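Local coordinates for spindle pole body-associated protein VIK1 (Saccharomyces cerevisiae, PDB 2O0A) that recruits the minus-end-directed motor Kar3 to microtubules and modulates its microtubule interactions through a motor homology domain that lacks a nucleotide-binding site, at residues M26-Y31 with E284-Q289; H57-N62 with L279-E284; I97-T102 with F266-N271. All coordinates share one frame; numbering follows the deposited sequence.

Interaction 1: residues M26-Y31 with E284-Q289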
loop_
_atom_site.group_PDB
_atom_site.type_symbol
_atom_site.label_atom_id
_atom_site.label_comp_id
_atom_site.label_asym_id
_atom_site.label_seq_id
_atom_site.Cartn_x
_atom_site.Cartn_y
_atom_site.Cartn_z
ATOM N N MET A 26 -6.397 -4.308 11.992
ATOM C CA MET A 26 -5.306 -3.941 11.090
ATOM C C MET A 26 -5.696 -4.351 9.669
ATOM O O MET A 26 -5.939 -5.534 9.397
ATOM C CB MET A 26 -3.992 -4.611 11.511
ATOM C CG MET A 26 -2.842 -4.367 10.550
ATOM S SD MET A 26 -2.472 -2.609 10.371
ATOM C CE MET A 26 -1.737 -2.264 11.956
ATOM N N ARG A 27 -5.762 -3.368 8.768
ATOM C CA ARG A 27 -6.220 -3.606 7.400
ATOM C C ARG A 27 -5.241 -4.476 6.629
ATOM O O ARG A 27 -4.042 -4.186 6.566
ATOM C CB ARG A 27 -6.407 -2.274 6.669
ATOM C CG ARG A 27 -7.653 -1.539 7.054
ATOM C CD ARG A 27 -7.645 -0.117 6.506
ATOM N NE ARG A 27 -8.874 0.574 6.886
ATOM C CZ ARG A 27 -9.072 1.158 8.064
ATOM N NH1 ARG A 27 -8.134 1.125 9.004
ATOM N NH2 ARG A 27 -10.220 1.767 8.310
ATOM N N CYS A 28 -5.768 -5.560 6.056
ATOM C CA CYS A 28 -4.981 -6.489 5.242
ATOM C C CYS A 28 -5.874 -7.051 4.144
ATOM O O CYS A 28 -6.876 -7.730 4.403
ATOM C CB CYS A 28 -4.380 -7.590 6.105
ATOM S SG CYS A 28 -3.222 -8.656 5.235
ATOM N N TYR A 29 -5.533 -6.702 2.908
ATOM C CA TYR A 29 -6.327 -7.047 1.748
ATOM C C TYR A 29 -5.521 -7.915 0.820
ATOM O O TYR A 29 -4.328 -7.694 0.682
ATOM C CB TYR A 29 -6.705 -5.761 1.014
ATOM C CG TYR A 29 -7.763 -4.959 1.744
ATOM C CD1 TYR A 29 -9.065 -4.948 1.272
ATOM C CD2 TYR A 29 -7.459 -4.211 2.901
ATOM C CE1 TYR A 29 -10.058 -4.215 1.921
ATOM C CE2 TYR A 29 -8.449 -3.476 3.558
ATOM C CZ TYR A 29 -9.730 -3.489 3.060
ATOM O OH TYR A 29 -10.722 -2.765 3.694
ATOM N N ALA A 30 -6.164 -8.904 0.198
ATOM C CA ALA A 30 -5.495 -9.733 -0.807
ATOM C C ALA A 30 -5.985 -9.330 -2.182
ATOM O O ALA A 30 -7.194 -9.261 -2.419
ATOM C CB ALA A 30 -5.794 -11.217 -0.554
ATOM N N TYR A 31 -5.057 -9.053 -3.090
ATOM C CA TYR A 31 -5.384 -8.676 -4.453
ATOM C C TYR A 31 -4.816 -9.803 -5.307
ATOM O O TYR A 31 -3.600 -9.945 -5.427
ATOM C CB TYR A 31 -4.720 -7.329 -4.742
ATOM C CG TYR A 31 -5.150 -6.581 -5.981
ATOM C CD1 TYR A 31 -6.315 -6.911 -6.689
ATOM C CD2 TYR A 31 -4.414 -5.484 -6.418
ATOM C CE1 TYR A 31 -6.693 -6.189 -7.821
ATOM C CE2 TYR A 31 -4.785 -4.758 -7.525
ATOM C CZ TYR A 31 -5.927 -5.105 -8.224
ATOM O OH TYR A 31 -6.246 -4.361 -9.338
ATOM N N GLU A 284 -1.407 -13.602 8.094
ATOM C CA GLU A 284 -1.901 -13.917 9.444
ATOM C C GLU A 284 -1.172 -13.153 10.563
ATOM O O GLU A 284 -1.799 -12.706 11.524
ATOM C CB GLU A 284 -1.891 -15.431 9.713
ATOM C CG GLU A 284 -2.809 -15.834 10.865
ATOM C CD GLU A 284 -2.859 -17.331 11.114
ATOM O OE1 GLU A 284 -2.870 -18.111 10.137
ATOM O OE2 GLU A 284 -2.904 -17.729 12.298
ATOM N N GLU A 285 0.138 -12.991 10.428
ATOM C CA GLU A 285 0.929 -12.221 11.381
ATOM C C GLU A 285 0.554 -10.737 11.382
ATOM O O GLU A 285 0.487 -10.103 12.432
ATOM C CB GLU A 285 2.407 -12.351 11.060
ATOM C CG GLU A 285 2.973 -13.754 11.170
ATOM C CD GLU A 285 4.432 -13.745 10.845
ATOM O OE1 GLU A 285 4.766 -13.586 9.649
ATOM O OE2 GLU A 285 5.252 -13.862 11.785
ATOM N N VAL A 286 0.321 -10.189 10.192
ATOM C CA VAL A 286 -0.101 -8.798 10.074
ATOM C C VAL A 286 -1.369 -8.534 10.884
ATOM O O VAL A 286 -1.457 -7.531 11.601
ATOM C CB VAL A 286 -0.317 -8.401 8.587
ATOM C CG1 VAL A 286 -1.124 -7.088 8.461
ATOM C CG2 VAL A 286 1.016 -8.296 7.871
ATOM N N GLN A 287 -2.327 -9.452 10.781
ATOM C CA GLN A 287 -3.662 -9.259 11.347
ATOM C C GLN A 287 -3.818 -9.752 12.788
ATOM O O GLN A 287 -4.885 -9.563 13.388
ATOM C CB GLN A 287 -4.714 -9.914 10.439
ATOM C CG GLN A 287 -4.751 -9.307 9.038
ATOM C CD GLN A 287 -5.697 -10.034 8.104
ATOM O OE1 GLN A 287 -6.886 -9.710 8.025
ATOM N NE2 GLN A 287 -5.170 -11.008 7.367
ATOM N N THR A 288 -2.773 -10.373 13.339
ATOM C CA THR A 288 -2.830 -10.880 14.722
ATOM C C THR A 288 -1.769 -10.304 15.670
ATOM O O THR A 288 -1.982 -10.243 16.887
ATOM C CB THR A 288 -2.811 -12.450 14.796
ATOM O OG1 THR A 288 -1.600 -12.964 14.224
ATOM C CG2 THR A 288 -4.012 -13.055 14.081
ATOM N N GLN A 289 -0.644 -9.871 15.117
ATOM C CA GLN A 289 0.492 -9.446 15.933
ATOM C C GLN A 289 0.702 -7.930 15.956
ATOM O O GLN A 289 1.619 -7.435 16.617
ATOM C CB GLN A 289 1.763 -10.166 15.484
ATOM C CG GLN A 289 1.698 -11.684 15.604
ATOM C CD GLN A 289 3.073 -12.337 15.581
ATOM O OE1 GLN A 289 4.010 -11.865 16.230
ATOM N NE2 GLN A 289 3.194 -13.434 14.843
#

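Interaction 2: residues H57-N62 with L279-E284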
loop_
_atom_site.group_PDB
_atom_site.type_symbol
_atom_site.label_atom_id
_atom_site.label_comp_id
_atom_site.label_asym_id
_atom_site.label_seq_id
_atom_site.Cartn_x
_atom_site.Cartn_y
_atom_site.Cartn_z
ATOM N N HIS A 57 -6.027 -25.063 5.671
ATOM C CA HIS A 57 -5.779 -23.839 6.447
ATOM C C HIS A 57 -6.563 -22.650 5.896
ATOM O O HIS A 57 -6.530 -22.386 4.695
ATOM C CB HIS A 57 -4.290 -23.489 6.494
ATOM C CG HIS A 57 -3.942 -22.505 7.568
ATOM N ND1 HIS A 57 -3.001 -22.767 8.538
ATOM C CD2 HIS A 57 -4.416 -21.262 7.830
ATOM C CE1 HIS A 57 -2.908 -21.728 9.350
ATOM N NE2 HIS A 57 -3.755 -20.802 8.942
ATOM N N VAL A 58 -7.240 -21.939 6.795
ATOM C CA VAL A 58 -8.059 -20.766 6.459
ATOM C C VAL A 58 -7.307 -19.449 6.683
ATOM O O VAL A 58 -6.831 -19.168 7.798
ATOM C CB VAL A 58 -9.391 -20.760 7.276
ATOM C CG1 VAL A 58 -10.222 -19.551 6.955
ATOM C CG2 VAL A 58 -10.191 -22.037 6.998
ATOM N N TYR A 59 -7.210 -18.652 5.613
ATOM C CA TYR A 59 -6.605 -17.321 5.667
ATOM C C TYR A 59 -7.653 -16.267 5.336
ATOM O O TYR A 59 -8.179 -16.238 4.236
ATOM C CB TYR A 59 -5.425 -17.218 4.696
ATOM C CG TYR A 59 -4.306 -18.181 5.006
ATOM C CD1 TYR A 59 -3.347 -17.866 5.954
ATOM C CD2 TYR A 59 -4.221 -19.419 4.349
ATOM C CE1 TYR A 59 -2.313 -18.748 6.241
ATOM C CE2 TYR A 59 -3.193 -20.307 4.634
ATOM C CZ TYR A 59 -2.254 -19.963 5.587
ATOM O OH TYR A 59 -1.228 -20.822 5.879
ATOM N N LYS A 60 -7.944 -15.419 6.313
ATOM C CA LYS A 60 -8.938 -14.361 6.147
ATOM C C LYS A 60 -8.278 -13.011 5.871
ATOM O O LYS A 60 -7.126 -12.770 6.264
ATOM C CB LYS A 60 -9.838 -14.266 7.381
ATOM C CG LYS A 60 -10.606 -15.548 7.656
ATOM C CD LYS A 60 -11.720 -15.319 8.649
ATOM C CE LYS A 60 -11.867 -16.515 9.571
ATOM N NZ LYS A 60 -12.616 -16.164 10.808
ATOM N N PHE A 61 -9.036 -12.148 5.197
ATOM C CA PHE A 61 -8.593 -10.806 4.839
ATOM C C PHE A 61 -9.792 -9.892 4.986
ATOM O O PHE A 61 -10.941 -10.349 4.976
ATOM C CB PHE A 61 -8.141 -10.783 3.384
ATOM C CG PHE A 61 -6.892 -11.584 3.124
ATOM C CD1 PHE A 61 -5.650 -10.968 3.136
ATOM C CD2 PHE A 61 -6.968 -12.950 2.873
ATOM C CE1 PHE A 61 -4.497 -11.699 2.912
ATOM C CE2 PHE A 61 -5.814 -13.699 2.647
ATOM C CZ PHE A 61 -4.578 -13.068 2.661
ATOM N N ASN A 62 -9.552 -8.588 5.097
ATOM C CA ASN A 62 -10.689 -7.681 5.104
ATOM C C ASN A 62 -11.514 -7.843 3.826
ATOM O O ASN A 62 -12.756 -7.811 3.857
ATOM C CB ASN A 62 -10.231 -6.239 5.336
ATOM C CG ASN A 62 -9.567 -6.067 6.691
ATOM O OD1 ASN A 62 -8.375 -5.847 6.770
ATOM N ND2 ASN A 62 -10.334 -6.237 7.763
ATOM N N LEU A 279 3.325 -15.760 1.771
ATOM C CA LEU A 279 2.531 -14.531 1.837
ATOM C C LEU A 279 1.237 -14.732 2.636
ATOM O O LEU A 279 0.827 -13.850 3.396
ATOM C CB LEU A 279 2.280 -13.932 0.436
ATOM C CG LEU A 279 3.353 -12.955 -0.106
ATOM C CD1 LEU A 279 4.757 -13.556 -0.194
ATOM C CD2 LEU A 279 2.961 -12.313 -1.448
ATOM N N LEU A 280 0.608 -15.902 2.512
ATOM C CA LEU A 280 -0.546 -16.201 3.367
ATOM C C LEU A 280 -0.140 -16.233 4.839
ATOM O O LEU A 280 -0.806 -15.653 5.679
ATOM C CB LEU A 280 -1.222 -17.513 2.947
ATOM C CG LEU A 280 -1.897 -17.502 1.573
ATOM C CD1 LEU A 280 -2.253 -18.924 1.180
ATOM C CD2 LEU A 280 -3.142 -16.599 1.580
ATOM N N THR A 281 0.980 -16.884 5.157
ATOM C CA THR A 281 1.462 -16.886 6.539
ATOM C C THR A 281 1.687 -15.471 7.090
ATOM O O THR A 281 1.296 -15.152 8.212
ATOM C CB THR A 281 2.730 -17.750 6.673
ATOM O OG1 THR A 281 2.386 -19.100 6.357
ATOM C CG2 THR A 281 3.302 -17.678 8.102
ATOM N N ILE A 282 2.297 -14.618 6.281
ATOM C CA ILE A 282 2.566 -13.241 6.683
ATOM C C ILE A 282 1.268 -12.483 6.914
ATOM O O ILE A 282 1.159 -11.725 7.878
ATOM C CB ILE A 282 3.489 -12.547 5.672
ATOM C CG1 ILE A 282 4.852 -13.249 5.705
ATOM C CG2 ILE A 282 3.640 -11.050 6.000
ATOM C CD1 ILE A 282 5.827 -12.818 4.657
ATOM N N SER A 283 0.280 -12.741 6.062
ATOM C CA SER A 283 -1.028 -12.105 6.202
ATOM C C SER A 283 -1.637 -12.398 7.573
ATOM O O SER A 283 -2.298 -11.539 8.162
ATOM C CB SER A 283 -1.967 -12.508 5.055
ATOM O OG SER A 283 -2.521 -13.805 5.241
ATOM N N GLU A 284 -1.407 -13.602 8.094
ATOM C CA GLU A 284 -1.901 -13.917 9.444
ATOM C C GLU A 284 -1.172 -13.153 10.563
ATOM O O GLU A 284 -1.799 -12.706 11.524
ATOM C CB GLU A 284 -1.891 -15.431 9.713
ATOM C CG GLU A 284 -2.809 -15.834 10.865
ATOM C CD GLU A 284 -2.859 -17.331 11.114
ATOM O OE1 GLU A 284 -2.870 -18.111 10.137
ATOM O OE2 GLU A 284 -2.904 -17.729 12.298
HETATM O O HOH W 1 -5.322 -17.617 9.282
HETATM O O HOH W 2 0.608 -20.188 7.913
HETATM O O HOH W 3 -4.746 -14.146 6.751
#

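Interaction 3: residues I97-T102 with F266-N271. With EDO (1,2-ethanediol), chain B.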
loop_
_atom_site.group_PDB
_atom_site.type_symbol
_atom_site.label_atom_id
_atom_site.label_comp_id
_atom_site.label_asym_id
_atom_site.label_seq_id
_atom_site.Cartn_x
_atom_site.Cartn_y
_atom_site.Cartn_z
ATOM N N ILE A 97 0.973 -0.251 2.361
ATOM C CA ILE A 97 2.149 -1.122 2.351
ATOM C C ILE A 97 1.834 -2.297 1.433
ATOM O O ILE A 97 0.996 -3.136 1.770
ATOM C CB ILE A 97 2.514 -1.583 3.780
ATOM C CG1 ILE A 97 2.908 -0.360 4.608
ATOM C CG2 ILE A 97 3.679 -2.624 3.734
ATOM C CD1 ILE A 97 2.966 -0.595 6.114
ATOM N N SER A 98 2.487 -2.311 0.263
ATOM C CA SER A 98 2.174 -3.260 -0.792
ATOM C C SER A 98 3.268 -4.328 -0.900
ATOM O O SER A 98 4.435 -3.990 -1.093
ATOM C CB SER A 98 1.987 -2.527 -2.124
ATOM O OG SER A 98 1.660 -3.448 -3.161
ATOM N N LEU A 99 2.864 -5.591 -0.748
ATOM C CA LEU A 99 3.763 -6.745 -0.881
ATOM C C LEU A 99 3.496 -7.435 -2.202
ATOM O O LEU A 99 2.346 -7.772 -2.532
ATOM C CB LEU A 99 3.509 -7.733 0.268
ATOM C CG LEU A 99 4.116 -7.417 1.639
ATOM C CD1 LEU A 99 3.617 -6.120 2.222
ATOM C CD2 LEU A 99 3.866 -8.559 2.618
ATOM N N SER A 100 4.565 -7.648 -2.956
ATOM C CA SER A 100 4.485 -8.248 -4.293
ATOM C C SER A 100 5.691 -9.141 -4.453
ATOM O O SER A 100 6.699 -8.923 -3.797
ATOM C CB SER A 100 4.536 -7.169 -5.357
ATOM O OG SER A 100 3.341 -6.370 -5.363
ATOM N N THR A 101 5.601 -10.144 -5.324
ATOM C CA THR A 101 6.784 -10.976 -5.597
ATOM C C THR A 101 7.264 -10.844 -7.046
ATOM O O THR A 101 8.223 -11.517 -7.466
ATOM C CB THR A 101 6.543 -12.471 -5.250
ATOM O OG1 THR A 101 5.403 -12.943 -5.978
ATOM C CG2 THR A 101 6.325 -12.657 -3.747
ATOM N N THR A 102 6.588 -9.985 -7.805
ATOM C CA THR A 102 6.947 -9.674 -9.184
ATOM C C THR A 102 6.906 -8.159 -9.364
ATOM O O THR A 102 6.299 -7.461 -8.545
ATOM C CB THR A 102 5.979 -10.327 -10.183
ATOM O OG1 THR A 102 4.632 -9.906 -9.913
ATOM C CG2 THR A 102 6.064 -11.844 -10.109
ATOM N N PHE A 266 -2.396 -2.845 4.594
ATOM C CA PHE A 266 -1.519 -3.825 3.943
ATOM C C PHE A 266 -2.222 -4.413 2.736
ATOM O O PHE A 266 -3.382 -4.814 2.814
ATOM C CB PHE A 266 -1.129 -4.936 4.925
ATOM C CG PHE A 266 -0.128 -4.501 5.960
ATOM C CD1 PHE A 266 1.235 -4.723 5.761
ATOM C CD2 PHE A 266 -0.541 -3.840 7.126
ATOM C CE1 PHE A 266 2.170 -4.316 6.734
ATOM C CE2 PHE A 266 0.400 -3.430 8.093
ATOM C CZ PHE A 266 1.741 -3.672 7.893
ATOM N N LEU A 267 -1.494 -4.475 1.626
ATOM C CA LEU A 267 -1.999 -5.010 0.380
ATOM C C LEU A 267 -1.082 -6.159 -0.048
ATOM O O LEU A 267 0.114 -5.953 -0.262
ATOM C CB LEU A 267 -2.030 -3.915 -0.701
ATOM C CG LEU A 267 -2.590 -4.377 -2.047
ATOM C CD1 LEU A 267 -4.054 -4.828 -1.940
ATOM C CD2 LEU A 267 -2.436 -3.273 -3.122
ATOM N N LEU A 268 -1.640 -7.363 -0.125
ATOM C CA LEU A 268 -0.846 -8.529 -0.515
ATOM C C LEU A 268 -1.222 -8.927 -1.924
ATOM O O LEU A 268 -2.351 -9.319 -2.187
ATOM C CB LEU A 268 -1.022 -9.683 0.482
ATOM C CG LEU A 268 -0.084 -9.522 1.696
ATOM C CD1 LEU A 268 -0.433 -8.308 2.557
ATOM C CD2 LEU A 268 -0.111 -10.758 2.554
ATOM N N ASN A 269 -0.272 -8.782 -2.837
ATOM C CA ASN A 269 -0.521 -9.068 -4.249
ATOM C C ASN A 269 -0.118 -10.498 -4.545
ATOM O O ASN A 269 1.074 -10.817 -4.566
ATOM C CB ASN A 269 0.236 -8.083 -5.147
ATOM C CG ASN A 269 -0.227 -6.657 -4.946
ATOM O OD1 ASN A 269 -1.269 -6.244 -5.476
ATOM N ND2 ASN A 269 0.547 -5.881 -4.176
ATOM N N LEU A 270 -1.116 -11.346 -4.778
ATOM C CA LEU A 270 -0.887 -12.782 -4.912
ATOM C C LEU A 270 -1.065 -13.185 -6.365
ATOM O O LEU A 270 -2.176 -13.228 -6.881
ATOM C CB LEU A 270 -1.831 -13.571 -3.993
ATOM C CG LEU A 270 -1.957 -13.196 -2.510
ATOM C CD1 LEU A 270 -2.911 -14.157 -1.825
ATOM C CD2 LEU A 270 -0.598 -13.166 -1.779
ATOM N N ASN A 271 0.049 -13.464 -7.030
ATOM C CA ASN A 271 0.014 -13.781 -8.450
ATOM C C ASN A 271 1.090 -14.787 -8.803
ATOM O O ASN A 271 1.474 -14.913 -9.959
ATOM C CB ASN A 271 0.209 -12.500 -9.266
ATOM C CG ASN A 271 1.633 -11.980 -9.202
ATOM O OD1 ASN A 271 2.373 -12.268 -8.252
ATOM N ND2 ASN A 271 2.035 -11.228 -10.222
HETATM C C1 EDO B . -2.550 -8.121 -8.089
HETATM O O1 EDO B . -1.808 -6.926 -8.332
HETATM C C2 EDO B . -1.664 -9.327 -8.422
HETATM O O2 EDO B . -0.644 -8.914 -9.352
HETATM O O HOH W 4 3.107 -10.260 -6.709
HETATM O O HOH W 5 2.742 -12.901 -4.982
#

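Interaction 1: residues M26-Y31 with E284-Q289
Val-286 meets both Met-26 and Cys-28 where the C-terminal helix 276-289 of this kinesin-like motor homology domain lies against strand 27-32 of the central sheet. One branch does the work: Val-286 CG1, set anti to the backbone N (chi1 164°), lies 3.8 Å from Met-26 CG and 4.1 Å from Cys-28 CB. A short, stiff beta-branched residue suits this place, because Phe-237 and Phe-242 of helix 231-243 and Phe-266 of the sheet also press on it. The valine branch meets the methionine chain nearly perpendicularly. Met-26 CG also sits 3.6 Å from Val-286 O, and bends farther along the flexible methionine chain then carry its sulfur away from the helix.

Gln-287, one residue on, lays both CG and the amide carbon CD against Cys-28 CB, each at 3.4 Å, a close approach that a small cysteine permits. The amide stays beside the cysteine while NE2 bonds to the carbonyl oxygens of Lys-60 and Ser-283. No hydrogen bond joins the two segments, so the contact rests on packing, down to Cys-28 SG lying 3.7 Å from Gln-287 NE2.

Interaction 2: residues H57-N62 with L279-E284
His-57 reaches across to Glu-284 at the solvent-facing margin of the contact. Its NE2 donates to Glu-284 OE1 over 3.1 Å, with an angle of 144° at the hydrogen, and meets the syn lone pair from somewhat outside the imidazole plane; ring and carboxylate are turned about halfway between parallel and perpendicular. A long, extended glutamate can span this gap from the helix. The same OE1 receives a weak bond from a water that also donates to Val-58 O, which ties the carboxylate to the strand backbone.

Tyr-59 is the centre of the packing. Its chi1 of -62° places the ring over the helix and chi2 near -84° turns a face to it; Leu-280 CB sits squarely over that face, 3.5 Å from the ring centroid, in a CH-pi contact. Leu-280 CD1 reaches over CD2 and CE2 of the same ring. On the opposite face lies His-57 CD2, 3.4 Å above the plane and offset toward the rim. The phenol OH shares a water with Thr-281 OG1. A serine in place of the tyrosine would probably leave a gap between Leu-280 and the imidazole, and the water on Thr-281 OG1 without its second partner.

Lys-60 contributes its carbonyl: a water donates to Lys-60 O and to Ser-283 OG. Phe-61 then brings CE1 to 3.4 Å from Ser-283 CB, while Leu-280 CD2 meets its ring edge-on. Small Ser-283 leaves room for the phenyl, and its buried hydroxyl is satisfied by donating to Leu-280 O at 2.6 Å.

Strand 58-60 and the helix segment cross at 59°, docking the C-terminal helix beside the small three-stranded antiparallel sheet that forms a lobe next to the main sheet in kinesin motor domains.

Interaction 3: residues I97-T102 with F266-N271
Ile-97 and Phe-266 run alongside each other from neighbouring parallel strands of the central sheet of the kinesin fold. In active kinesins the strand equivalent to 94-99 probably leads into the P-loop; this domain has no nucleotide-binding site. Ile-97 CD1 rests off-centre against the ring, 4.2 Å from its centroid, and Leu-99 CD1 approaches the ring edge. Leu-99 also flanks Leu-268, so branched and aromatic residues give this face of the sheet an apolar surface, where Val-286 of the C-terminal helix packs on Phe-266.

Ser-98 and Leu-267 point to the other face, where the strands are joined by polar groups as well. Asn-269 has CG anti to its carbonyl carbon (chi1 -63°), which swings the amide toward the neighbouring strand. ND2 donates to Leu-99 O at 3.1 Å from above the carbonyl plane, and weakly to Ser-98 OG. Because Asn-269 N also donates to Leu-99 O, over 2.8 Å, one residue grips this oxygen twice. Its OD1 accepts from an ethanediol, probably from the crystallisation liquor.

Farther along, one water accepts from Thr-101 N and another donates to Thr-101 OG1, which also bonds to Asp-272. Asn-271 ND2 donates to Thr-102 OG1 in the amide plane, at 2.9 Å and 166°.

Overall arrangement
From the N terminus, the chain lays down strand 27-32, the small sheet ending in 58-60, and strand 94-99 before any of the three contacts closes. Much later strand 265-270 returns beside strand 94-99 in interaction 3, the innermost loop. The helix that follows, 276-289, completes interaction 2 with its middle and interaction 1 with its last turns, so the three loops nest in order and none crosses another. Strand 265-270 runs between 94-99 and 27-32, hydrogen-bonded to both. Interactions 1 and 2 share the helix and are joined by Gln-287 with Lys-60 and by Cys-28 with Asn-62. Together the contacts unite central sheet, side lobe and C-terminal helix.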